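Local coordinates for protein endo-beta-N-acetylglucosaminidase F1 (Bacteroides thetaiotaomicron VPI-5482, PDB 6TCV) that cleaves high-mannose N-glycans as an endo-beta-N-acetylglucosaminidase, probably by hydrolysing the bond between the two core N-acetylglucosamines, at residues A[350-355]-A[369-374]; A[166-171]-A[399-404]; A[270-275]-A[314-319]; A[282-287]-A[318-323]. The protein carries 2 engineered substitutions. All blocks are in the same frame, centred on the assembly; numbering follows the deposited sequence. Where two conformers were deposited one is given.

Contact 1: A[350-355]-A[369-374]; sequences IVVANY and QCSGIS. With NAG (2-acetamido-2-deoxy-beta-D-glucopyranose), chain B; NAG (2-acetamido-2-deoxy-beta-D-glucopyranose), chain C.
S371 and S374 grip A353 by both of its backbone polar atoms, their hydroxyls standing in for main-chain partners. S371 has chi1 near 64°, which sets OG between its own backbone N and carbonyl carbon and turns it toward segment 350-355, where it accepts from A353 N at 3.1 Å. S374 OG donates to A353 O at 2.7 Å, from above the carbonyl, 42° out of its plane. Ordinary backbone pairing precedes this clamp: V351 N donates to Q369 O (2.9 Å), and S371 N donates to V351 O (3.1 Å). Beside that bridge V351 CG1 lies against C370 SG, 3.8 Å away. At the other end S374 O meets the edge of the Y355 ring in its plane, 3.8 Å from CD1. The far end of the same ring serves the bound glycan: N2 of the chain B NAG donates to Y355 OH over 3.2 Å, nearly straight at 166°. N354 OD1 accepts from O6 of the chain C NAG at 2.7 Å, so adjacent residues address adjacent sugars. A phenylalanine in place of Y355 would keep the ring but would probably leave the acetamido N-H without this acceptor, and the acetamido group less well fixed. The chain turns a corner at G372, which limits direct backbone pairing to the first part of the contact. On its other side strand 350-353 hydrogen-bonds to strand 324-329, while the side chains of I350 and V352 meet Y171 of strand 169-175 and strand 371-376 runs on beside strand 400-404.

Contact 2: A[166-171]-A[399-404]; sequences GVMQGY and GWFMGF. With NAG (2-acetamido-2-deoxy-beta-D-glucopyranose), chain B.
Two successive aromatic residues, W400 and F401, fold back from opposite faces of one strand to lie over the backbone or CB of the next, giving a pair of CH-pi contacts. Q169 CB sits 3.6 Å from the centroid of the W400 six-membered ring, 20° off its normal. F401, with chi1 at 51°, holds its ring over G170, whose CA is 3.7 Å from the ring centroid; a side chain on G170 would run tightly into F401 CE2. M168 CB approaches the edge of the F401 ring, and M168 CE curls back to 3.3 Å from W400 O. Between the two faces runs a parallel ladder: Q169 N to G399 O, F401 N to Q169 O, Y171 N to F401 O and G403 N to Y171 O. One water donates to Q169 OE1 and to G399 O, each at 2.8 Å, while Q169 NE2 is held by D197. An alanine in place of W400 would remove the face over Q169 CB and would probably open a gap beside Y171 CB and I350. At the C-terminal end F404 CE1 lies 3.8 Å from C5 of the chain B NAG. The short pieces 169-171 and 400-404 run parallel within 27°, and 169-175 and 400-404 are the first and last of eight parallel strands. Their pairing closes the ring of a (beta/alpha)8 barrel, whose C-terminal strand ends carry the glycan site, as in family 18 glycoside hydrolases.

Contact 3: A[270-275]-A[314-319]; sequences REVAQY and YETKQA
The R270 and E315 side chains run alongside each other in the same direction, with guanidinium and carboxylate planes turned 74° apart. This is a salt bridge of R270 NH2 to E315 OE1 at 3.6 Å rather than a flat two-pronged pairing. A water in the guanidinium plane, at its edge, accepts from R270 NE over 3.1 Å. The same water donates to E315 OE1 at 2.9 Å and to E315 O at 2.8 Å, so it ties the arginine to side chain and main chain. The bend of the E315 chain at chi2 (-65°) brings OE1 round to where one water can reach both acceptors. One residue earlier, the Y314 ring has Q318 CG 3.7 Å above one face and E315 OE2 in plane at its edge. Below the polar group the two helices pack through small residues: A273 CB meets A319 CB at 3.7 Å, and V272 CG1 stands 4.3 Å from T316 CG2. The short axes come within 8.6 Å at an angle of 42°, a close approach that alanines on both sides allow. The seam joins helices 262-278 and 306-319 on the outside of the barrel. OE2 of the E315 carboxylate forms a salt bridge with R311 of its own helix, so two arginines share the group. With R270 exposed and the ion pair long, the water is likely to contribute to the link.

Contact 4: A[282-287]-A[318-323]; sequences DGVNYA and QAMPDK. Engineered in segment 282-287: A287 (natural residue Asp).
G283 and K323 bring their backbones to a CA-CA distance of 4.9 Å where the type I turn M320-K323, closed by K323 N to M320 O at 3.0 Å, passes the start of strand 283-287. This is the return bend of a beta-alpha-beta crossover, in which helix 306-319 links strand 283-287 to its parallel neighbour 324-329. G283 has phi 142° and psi -157°, angles at which a side chain would jam against the carbonyl O of D282, so the absence of one is a backbone requirement. M320 does the reaching: its chain is extended beyond CG (chi2 -175°), crosses V284 at about a right angle and delivers its methyl to the strand. The contact is small and mostly apolar, burying 180 Å² in all. V284 in turn places CG2 over one face of the Y286 ring. D282 CB points away from the turn, and its OD2 forms a salt bridge with R238. At the far end of the strand A287, an engineered alanine where the natural residue is Asp, touches a NAG. K323 CB rests 3.4 Å from D282 O, and M320 CE touches both G283 CA and V284 CG1, at 3.7 Å each.

Overall arrangement
Contacts 1 and 2 are neighbours in the barrel wall, centres 8 Å apart: G372 N probably hydrogen-bonds to W400 O at 2.8 Å, and Y355 OH lies 3.2 Å from F404 CG. Both reach the chain B NAG, and the engineered A287 of segment 282-287 also touches a NAG of the glycan. Contacts 3 and 4, centres 6 Å apart, share Q318 and A319 and are joined by T316 OG1 to Y286 OH (2.7 Å) and K317 NZ to K323 O (2.8 Å). Across the barrel interior Y171 OH of contact 2 stands 3.0 Å from N285 OD1 of contact 4. Contact 3, about 24 Å from contact 2 between centres, is on the opposite side of the chain's centre.

Contact 1: A[350-355]-A[369-374]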
# COMPACT_ATOMS: atom_id res chain seq x y z
N ILE A 350 -2.26 -5.36 1.24
CA ILE A 350 -3.50 -4.97 1.89
C ILE A 350 -4.63 -5.34 0.94
O ILE A 350 -4.55 -5.01 -0.25
CB ILE A 350 -3.59 -3.46 2.24
CG1 ILE A 350 -2.32 -2.95 2.93
CG2 ILE A 350 -4.81 -3.19 3.13
CD1 ILE A 350 -2.29 -1.43 3.10
N VAL A 351 -5.69 -5.94 1.48
CA VAL A 351 -6.93 -6.17 0.73
C VAL A 351 -8.07 -5.52 1.52
O VAL A 351 -8.22 -5.72 2.73
CB VAL A 351 -7.18 -7.65 0.40
CG1 VAL A 351 -7.14 -8.57 1.60
CG2 VAL A 351 -8.51 -7.81 -0.37
N VAL A 352 -8.87 -4.72 0.83
CA VAL A 352 -10.02 -4.04 1.42
C VAL A 352 -11.29 -4.52 0.74
O VAL A 352 -11.32 -4.62 -0.51
CB VAL A 352 -9.85 -2.49 1.41
CG1 VAL A 352 -8.61 -2.09 2.19
CG2 VAL A 352 -9.81 -1.89 -0.01
N ALA A 353 -12.36 -4.65 1.51
CA ALA A 353 -13.57 -5.27 1.00
C ALA A 353 -14.62 -4.22 0.75
O ALA A 353 -14.47 -3.05 1.10
CB ALA A 353 -14.10 -6.26 2.05
N ASN A 354 -15.70 -4.63 0.09
CA ASN A 354 -16.84 -3.75 -0.18
C ASN A 354 -17.47 -3.28 1.14
O ASN A 354 -17.38 -3.93 2.20
CB ASN A 354 -17.86 -4.44 -1.08
CG ASN A 354 -18.86 -3.47 -1.63
OD1 ASN A 354 -18.45 -2.35 -1.93
ND2 ASN A 354 -20.08 -3.85 -1.81
N TYR A 355 -18.14 -2.12 1.05
CA TYR A 355 -18.80 -1.52 2.19
C TYR A 355 -19.76 -2.54 2.80
O TYR A 355 -20.59 -3.13 2.10
CB TYR A 355 -19.54 -0.22 1.74
CG TYR A 355 -18.66 0.53 0.76
CD1 TYR A 355 -17.51 1.20 1.15
CD2 TYR A 355 -18.97 0.53 -0.62
CE1 TYR A 355 -16.68 1.80 0.16
CE2 TYR A 355 -18.15 1.09 -1.54
CZ TYR A 355 -17.05 1.74 -1.17
OH TYR A 355 -16.28 2.30 -2.19
N GLN A 369 -3.59 -8.44 7.09
CA GLN A 369 -3.55 -7.80 5.77
C GLN A 369 -4.93 -7.39 5.30
O GLN A 369 -5.06 -6.93 4.14
CB GLN A 369 -2.89 -8.71 4.75
CG GLN A 369 -1.40 -8.88 4.92
CD GLN A 369 -1.03 -9.93 5.95
OE1 GLN A 369 -1.40 -11.09 5.78
NE2 GLN A 369 -0.24 -9.55 6.94
N CYS A 370 -5.95 -7.50 6.14
CA CYS A 370 -7.34 -7.34 5.73
C CYS A 370 -8.06 -6.24 6.47
O CYS A 370 -7.82 -5.99 7.65
CB CYS A 370 -8.13 -8.64 6.01
SG CYS A 370 -7.57 -10.08 5.09
N SER A 371 -8.99 -5.59 5.77
CA SER A 371 -9.94 -4.68 6.40
C SER A 371 -11.02 -5.42 7.17
O SER A 371 -11.55 -6.42 6.71
CB SER A 371 -10.59 -3.80 5.32
OG SER A 371 -11.36 -4.51 4.39
N GLY A 372 -11.37 -4.89 8.33
CA GLY A 372 -12.49 -5.40 9.13
C GLY A 372 -13.77 -4.58 9.01
O GLY A 372 -14.83 -5.01 9.47
N ILE A 373 -13.68 -3.41 8.39
CA ILE A 373 -14.81 -2.53 8.13
C ILE A 373 -14.43 -1.71 6.91
O ILE A 373 -13.27 -1.37 6.72
CB ILE A 373 -15.14 -1.63 9.35
CG1 ILE A 373 -16.50 -0.93 9.14
CG2 ILE A 373 -13.99 -0.64 9.64
CD1 ILE A 373 -16.81 0.01 10.33
N SER A 374 -15.42 -1.40 6.10
CA SER A 374 -15.33 -0.48 4.97
C SER A 374 -16.50 0.48 5.04
O SER A 374 -17.65 0.10 4.78
CB SER A 374 -15.32 -1.22 3.61
OG SER A 374 -14.09 -2.02 3.57
C1 NAG B . -17.67 1.10 -5.75
C2 NAG B . -16.39 1.72 -6.25
C3 NAG B . -16.56 3.13 -6.83
C4 NAG B . -17.96 3.64 -6.58
C5 NAG B . -18.30 3.38 -5.12
C6 NAG B . -19.63 3.99 -4.68
C7 NAG B . -14.14 1.26 -5.36
C8 NAG B . -13.27 1.28 -4.12
N2 NAG B . -15.38 1.71 -5.20
O3 NAG B . -16.30 3.09 -8.24
O4 NAG B . -17.95 5.06 -6.82
O5 NAG B . -18.42 1.97 -4.88
O6 NAG B . -19.93 3.60 -3.38
O7 NAG B . -13.73 0.84 -6.45
C1 NAG C . -21.86 -1.55 -7.40
C2 NAG C . -21.85 -0.13 -7.91
C3 NAG C . -20.42 0.40 -7.99
C4 NAG C . -19.74 0.18 -6.66
C5 NAG C . -19.75 -1.30 -6.35
C6 NAG C . -18.97 -1.71 -5.13
C7 NAG C . -23.67 0.25 -9.50
C8 NAG C . -24.12 0.06 -10.93
N2 NAG C . -22.43 -0.08 -9.25
O3 NAG C . -20.49 1.77 -8.36
O4 NAG C . -18.41 0.69 -6.87
O5 NAG C . -21.12 -1.68 -6.19
O6 NAG C . -19.45 -0.94 -4.00
O7 NAG C . -24.42 0.67 -8.62

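Contact 2: A[166-171]-A[399-404]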
# COMPACT_ATOMS: atom_id res chain seq x y z
N GLY A 166 1.49 -3.16 16.37
CA GLY A 166 0.35 -4.04 16.53
C GLY A 166 -1.02 -3.40 16.52
O GLY A 166 -1.93 -4.00 17.10
N VAL A 167 -1.11 -2.10 16.26
CA VAL A 167 -2.39 -1.43 16.16
C VAL A 167 -3.04 -1.61 14.79
O VAL A 167 -2.40 -1.81 13.76
CB VAL A 167 -2.24 0.04 16.55
CG1 VAL A 167 -1.77 0.12 18.05
CG2 VAL A 167 -1.37 0.76 15.62
N MET A 168 -4.34 -1.41 14.73
CA MET A 168 -5.04 -1.33 13.46
C MET A 168 -4.62 -0.04 12.76
O MET A 168 -4.24 0.96 13.40
CB MET A 168 -6.56 -1.29 13.69
CG MET A 168 -7.10 -2.63 14.21
SD MET A 168 -8.86 -2.80 13.98
CE MET A 168 -8.91 -3.05 12.19
N GLN A 169 -4.68 -0.05 11.43
CA GLN A 169 -4.27 1.07 10.58
C GLN A 169 -5.41 1.47 9.67
O GLN A 169 -6.28 0.66 9.33
CB GLN A 169 -3.03 0.73 9.78
CG GLN A 169 -1.83 0.48 10.70
CD GLN A 169 -0.63 0.06 9.93
OE1 GLN A 169 -0.40 -1.13 9.67
NE2 GLN A 169 0.15 1.02 9.51
N GLY A 170 -5.40 2.74 9.25
CA GLY A 170 -6.43 3.28 8.39
C GLY A 170 -6.06 3.33 6.91
O GLY A 170 -4.92 3.59 6.55
N TYR A 171 -7.05 3.11 6.06
CA TYR A 171 -6.92 3.08 4.59
C TYR A 171 -8.05 3.91 4.00
O TYR A 171 -9.22 3.53 4.14
CB TYR A 171 -6.99 1.62 4.15
CG TYR A 171 -6.64 1.34 2.70
CD1 TYR A 171 -7.50 1.65 1.67
CD2 TYR A 171 -5.45 0.73 2.39
CE1 TYR A 171 -7.16 1.38 0.33
CE2 TYR A 171 -5.12 0.44 1.04
CZ TYR A 171 -5.98 0.79 0.07
OH TYR A 171 -5.70 0.51 -1.27
N GLY A 399 -6.29 -6.09 10.48
CA GLY A 399 -5.25 -5.09 10.46
C GLY A 399 -5.68 -3.70 10.06
O GLY A 399 -4.97 -2.72 10.36
N TRP A 400 -6.82 -3.55 9.38
CA TRP A 400 -7.17 -2.30 8.68
C TRP A 400 -8.63 -1.95 8.86
O TRP A 400 -9.50 -2.84 8.94
CB TRP A 400 -6.85 -2.43 7.14
CG TRP A 400 -5.39 -2.64 6.93
CD1 TRP A 400 -4.69 -3.80 6.94
CD2 TRP A 400 -4.39 -1.61 6.73
NE1 TRP A 400 -3.34 -3.57 6.82
CE2 TRP A 400 -3.15 -2.22 6.68
CE3 TRP A 400 -4.47 -0.22 6.59
CZ2 TRP A 400 -1.97 -1.51 6.52
CZ3 TRP A 400 -3.29 0.48 6.41
CH2 TRP A 400 -2.09 -0.15 6.37
N PHE A 401 -8.91 -0.66 8.83
CA PHE A 401 -10.24 -0.14 8.59
C PHE A 401 -10.18 0.76 7.36
O PHE A 401 -9.23 1.53 7.20
CB PHE A 401 -10.82 0.63 9.83
CG PHE A 401 -9.91 1.67 10.39
CD1 PHE A 401 -8.95 1.36 11.33
CD2 PHE A 401 -10.03 3.00 10.00
CE1 PHE A 401 -8.10 2.33 11.82
CE2 PHE A 401 -9.20 3.98 10.51
CZ PHE A 401 -8.23 3.65 11.41
N MET A 402 -11.19 0.66 6.50
CA MET A 402 -11.21 1.38 5.22
C MET A 402 -12.34 2.39 5.24
O MET A 402 -13.42 2.13 5.78
CB MET A 402 -11.29 0.41 4.07
CG MET A 402 -11.30 1.05 2.68
SD MET A 402 -12.95 1.55 2.07
CE MET A 402 -13.27 0.15 0.97
N GLY A 403 -12.06 3.54 4.62
CA GLY A 403 -13.05 4.57 4.37
C GLY A 403 -12.94 5.06 2.94
O GLY A 403 -11.88 4.96 2.31
N PHE A 404 -14.06 5.52 2.41
CA PHE A 404 -14.20 5.94 1.01
C PHE A 404 -14.97 7.23 0.85
O PHE A 404 -16.10 7.33 1.33
CB PHE A 404 -14.84 4.79 0.22
CG PHE A 404 -14.99 5.04 -1.25
CD1 PHE A 404 -16.15 5.66 -1.74
CD2 PHE A 404 -14.02 4.70 -2.17
CE1 PHE A 404 -16.29 5.93 -3.07
CE2 PHE A 404 -14.16 4.98 -3.50
CZ PHE A 404 -15.29 5.61 -3.99
C1 NAG B . -17.67 1.10 -5.75
C2 NAG B . -16.39 1.72 -6.25
C3 NAG B . -16.56 3.13 -6.83
C4 NAG B . -17.96 3.64 -6.58
C5 NAG B . -18.30 3.38 -5.12
C6 NAG B . -19.63 3.99 -4.68
C7 NAG B . -14.14 1.26 -5.36
C8 NAG B . -13.27 1.28 -4.12
N2 NAG B . -15.38 1.71 -5.20
O3 NAG B . -16.30 3.09 -8.24
O4 NAG B . -17.95 5.06 -6.82
O5 NAG B . -18.42 1.97 -4.88
O6 NAG B . -19.93 3.60 -3.38
O7 NAG B . -13.73 0.84 -6.45
O HOH W 1 -2.16 -3.12 10.47

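Contact 3: A[270-275]-A[314-319]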
# COMPACT_ATOMS: atom_id res chain seq x y z
N ARG A 270 4.67 -2.74 -15.06
CA ARG A 270 5.89 -1.94 -15.16
C ARG A 270 5.57 -0.47 -15.39
O ARG A 270 6.26 0.40 -14.87
CB ARG A 270 6.82 -2.56 -16.22
CG ARG A 270 7.29 -3.92 -15.73
CD ARG A 270 7.82 -4.85 -16.79
NE ARG A 270 7.86 -6.20 -16.17
CZ ARG A 270 8.28 -7.29 -16.77
NH1 ARG A 270 8.72 -7.22 -18.00
NH2 ARG A 270 8.27 -8.46 -16.13
N GLU A 271 4.47 -0.18 -16.10
CA GLU A 271 4.02 1.21 -16.25
C GLU A 271 3.53 1.79 -14.93
O GLU A 271 3.85 2.94 -14.59
CB GLU A 271 2.95 1.27 -17.34
CG GLU A 271 2.56 2.68 -17.69
CD GLU A 271 1.79 2.77 -18.97
OE1 GLU A 271 2.27 2.18 -19.99
OE2 GLU A 271 0.85 3.58 -19.06
N VAL A 272 2.75 1.00 -14.18
CA VAL A 272 2.31 1.46 -12.88
C VAL A 272 3.51 1.74 -11.97
O VAL A 272 3.54 2.77 -11.28
CB VAL A 272 1.36 0.43 -12.27
CG1 VAL A 272 1.09 0.70 -10.78
CG2 VAL A 272 0.04 0.39 -13.03
N ALA A 273 4.50 0.85 -11.94
CA ALA A 273 5.67 1.09 -11.13
C ALA A 273 6.37 2.35 -11.57
O ALA A 273 6.93 3.08 -10.74
CB ALA A 273 6.59 -0.13 -11.18
N GLN A 274 6.44 2.60 -12.89
CA GLN A 274 7.10 3.81 -13.38
C GLN A 274 6.37 5.04 -12.88
O GLN A 274 7.03 6.02 -12.50
CB GLN A 274 7.12 3.75 -14.91
CG GLN A 274 7.97 4.86 -15.52
CD GLN A 274 7.28 6.17 -15.65
OE1 GLN A 274 6.10 6.22 -15.93
NE2 GLN A 274 8.05 7.26 -15.49
N TYR A 275 5.05 5.03 -12.89
CA TYR A 275 4.29 6.16 -12.33
C TYR A 275 4.65 6.37 -10.86
O TYR A 275 4.84 7.49 -10.40
CB TYR A 275 2.76 5.94 -12.46
CG TYR A 275 2.16 6.51 -13.70
CD1 TYR A 275 2.31 5.88 -14.91
CD2 TYR A 275 1.39 7.68 -13.64
CE1 TYR A 275 1.76 6.42 -16.07
CE2 TYR A 275 0.84 8.21 -14.76
CZ TYR A 275 1.03 7.57 -15.95
OH TYR A 275 0.47 8.09 -17.13
N TYR A 314 1.16 -9.75 -8.91
CA TYR A 314 2.48 -10.33 -8.75
C TYR A 314 3.50 -9.54 -9.53
O TYR A 314 4.57 -9.21 -9.01
CB TYR A 314 2.45 -11.79 -9.23
CG TYR A 314 3.79 -12.41 -9.37
CD1 TYR A 314 4.50 -12.86 -8.25
CD2 TYR A 314 4.38 -12.52 -10.61
CE1 TYR A 314 5.80 -13.41 -8.39
CE2 TYR A 314 5.65 -13.08 -10.75
CZ TYR A 314 6.33 -13.54 -9.63
OH TYR A 314 7.59 -14.09 -9.76
N GLU A 315 3.23 -9.25 -10.81
CA GLU A 315 4.18 -8.52 -11.62
C GLU A 315 4.36 -7.10 -11.11
O GLU A 315 5.46 -6.55 -11.22
CB GLU A 315 3.76 -8.52 -13.10
CG GLU A 315 3.72 -9.88 -13.74
CD GLU A 315 5.05 -10.58 -13.84
OE1 GLU A 315 6.13 -9.91 -13.69
OE2 GLU A 315 5.04 -11.82 -14.09
N THR A 316 3.32 -6.50 -10.57
CA THR A 316 3.47 -5.16 -10.02
C THR A 316 4.39 -5.18 -8.81
O THR A 316 5.31 -4.36 -8.71
CB THR A 316 2.11 -4.58 -9.64
OG1 THR A 316 1.22 -4.55 -10.76
CG2 THR A 316 2.24 -3.16 -9.16
N LYS A 317 4.24 -6.16 -7.91
CA LYS A 317 5.15 -6.24 -6.77
C LYS A 317 6.57 -6.48 -7.23
O LYS A 317 7.51 -5.91 -6.68
CB LYS A 317 4.68 -7.33 -5.82
CG LYS A 317 5.38 -7.33 -4.47
CD LYS A 317 4.98 -6.19 -3.62
CE LYS A 317 5.63 -6.25 -2.23
NZ LYS A 317 5.21 -5.09 -1.43
N GLN A 318 6.77 -7.34 -8.23
CA GLN A 318 8.12 -7.58 -8.72
C GLN A 318 8.78 -6.30 -9.20
O GLN A 318 10.00 -6.16 -9.08
CB GLN A 318 8.11 -8.62 -9.83
CG GLN A 318 7.63 -10.01 -9.45
CD GLN A 318 7.91 -10.39 -8.00
OE1 GLN A 318 9.06 -10.55 -7.63
NE2 GLN A 318 6.87 -10.53 -7.20
N ALA A 319 8.01 -5.39 -9.77
CA ALA A 319 8.53 -4.15 -10.35
C ALA A 319 8.70 -3.06 -9.31
O ALA A 319 9.47 -2.13 -9.53
CB ALA A 319 7.60 -3.67 -11.48
O HOH W 2 7.10 -7.20 -13.39

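Contact 4: A[282-287]-A[318-323]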
# COMPACT_ATOMS: atom_id res chain seq x y z
N ASP A 282 3.72 5.70 -3.09
CA ASP A 282 4.03 4.57 -2.22
C ASP A 282 3.42 3.26 -2.65
O ASP A 282 3.56 2.27 -1.92
CB ASP A 282 3.64 4.90 -0.77
CG ASP A 282 4.40 6.06 -0.26
OD1 ASP A 282 5.63 5.93 -0.09
OD2 ASP A 282 3.79 7.14 -0.02
N GLY A 283 2.75 3.21 -3.81
CA GLY A 283 2.18 1.99 -4.35
C GLY A 283 0.86 2.27 -5.00
O GLY A 283 0.58 3.39 -5.43
N VAL A 284 0.06 1.22 -5.09
CA VAL A 284 -1.15 1.19 -5.93
C VAL A 284 -2.30 0.50 -5.23
O VAL A 284 -2.11 -0.38 -4.37
CB VAL A 284 -0.82 0.48 -7.28
CG1 VAL A 284 -0.54 -1.00 -7.09
CG2 VAL A 284 -1.91 0.67 -8.32
N ASN A 285 -3.52 0.88 -5.59
CA ASN A 285 -4.73 0.09 -5.36
C ASN A 285 -5.32 -0.29 -6.71
O ASN A 285 -5.43 0.59 -7.59
CB ASN A 285 -5.79 0.84 -4.57
CG ASN A 285 -7.05 0.01 -4.39
OD1 ASN A 285 -7.09 -0.91 -3.51
ND2 ASN A 285 -7.99 0.20 -5.19
N TYR A 286 -5.68 -1.56 -6.88
CA TYR A 286 -6.40 -2.03 -8.07
C TYR A 286 -7.85 -2.31 -7.72
O TYR A 286 -8.15 -3.12 -6.83
CB TYR A 286 -5.72 -3.30 -8.57
CG TYR A 286 -4.35 -3.08 -9.21
CD1 TYR A 286 -4.14 -2.12 -10.16
CD2 TYR A 286 -3.27 -3.90 -8.85
CE1 TYR A 286 -2.91 -1.97 -10.78
CE2 TYR A 286 -2.01 -3.75 -9.46
CZ TYR A 286 -1.86 -2.78 -10.44
OH TYR A 286 -0.65 -2.62 -11.08
N ALA A 287 -8.74 -1.70 -8.52
CA ALA A 287 -10.18 -1.87 -8.41
C ALA A 287 -10.75 -2.27 -9.77
O ALA A 287 -10.78 -1.46 -10.73
CB ALA A 287 -10.80 -0.58 -7.88
N GLN A 318 6.77 -7.34 -8.23
CA GLN A 318 8.12 -7.58 -8.72
C GLN A 318 8.78 -6.30 -9.20
O GLN A 318 10.00 -6.16 -9.08
CB GLN A 318 8.11 -8.62 -9.83
CG GLN A 318 7.63 -10.01 -9.45
CD GLN A 318 7.91 -10.39 -8.00
OE1 GLN A 318 9.06 -10.55 -7.63
NE2 GLN A 318 6.87 -10.53 -7.20
N ALA A 319 8.01 -5.39 -9.77
CA ALA A 319 8.53 -4.15 -10.35
C ALA A 319 8.70 -3.06 -9.31
O ALA A 319 9.47 -2.13 -9.53
CB ALA A 319 7.60 -3.67 -11.48
N MET A 320 8.01 -3.14 -8.17
CA MET A 320 8.15 -2.18 -7.07
C MET A 320 8.06 -2.93 -5.74
O MET A 320 7.13 -2.74 -4.94
CB MET A 320 7.16 -1.00 -7.15
CG MET A 320 5.69 -1.31 -7.22
SD MET A 320 4.78 0.25 -7.47
CE MET A 320 3.08 -0.25 -7.17
N PRO A 321 9.10 -3.73 -5.43
CA PRO A 321 9.00 -4.62 -4.27
C PRO A 321 8.99 -3.89 -2.96
O PRO A 321 8.54 -4.46 -1.95
CB PRO A 321 10.21 -5.53 -4.40
CG PRO A 321 11.14 -4.77 -5.29
CD PRO A 321 10.30 -3.98 -6.23
N ASP A 322 9.48 -2.66 -2.87
CA ASP A 322 9.40 -1.94 -1.60
C ASP A 322 8.10 -1.15 -1.43
O ASP A 322 7.92 -0.55 -0.37
CB ASP A 322 10.63 -1.03 -1.43
CG ASP A 322 10.73 0.00 -2.52
OD1 ASP A 322 10.35 -0.28 -3.66
OD2 ASP A 322 11.27 1.10 -2.23
N LYS A 323 7.21 -1.15 -2.43
CA LYS A 323 5.98 -0.36 -2.39
C LYS A 323 4.77 -1.26 -2.20
O LYS A 323 4.85 -2.49 -2.36
CB LYS A 323 5.85 0.47 -3.67
CG LYS A 323 6.98 1.48 -3.81
CD LYS A 323 6.76 2.49 -4.92
CE LYS A 323 7.84 3.54 -5.02
NZ LYS A 323 9.00 2.98 -5.71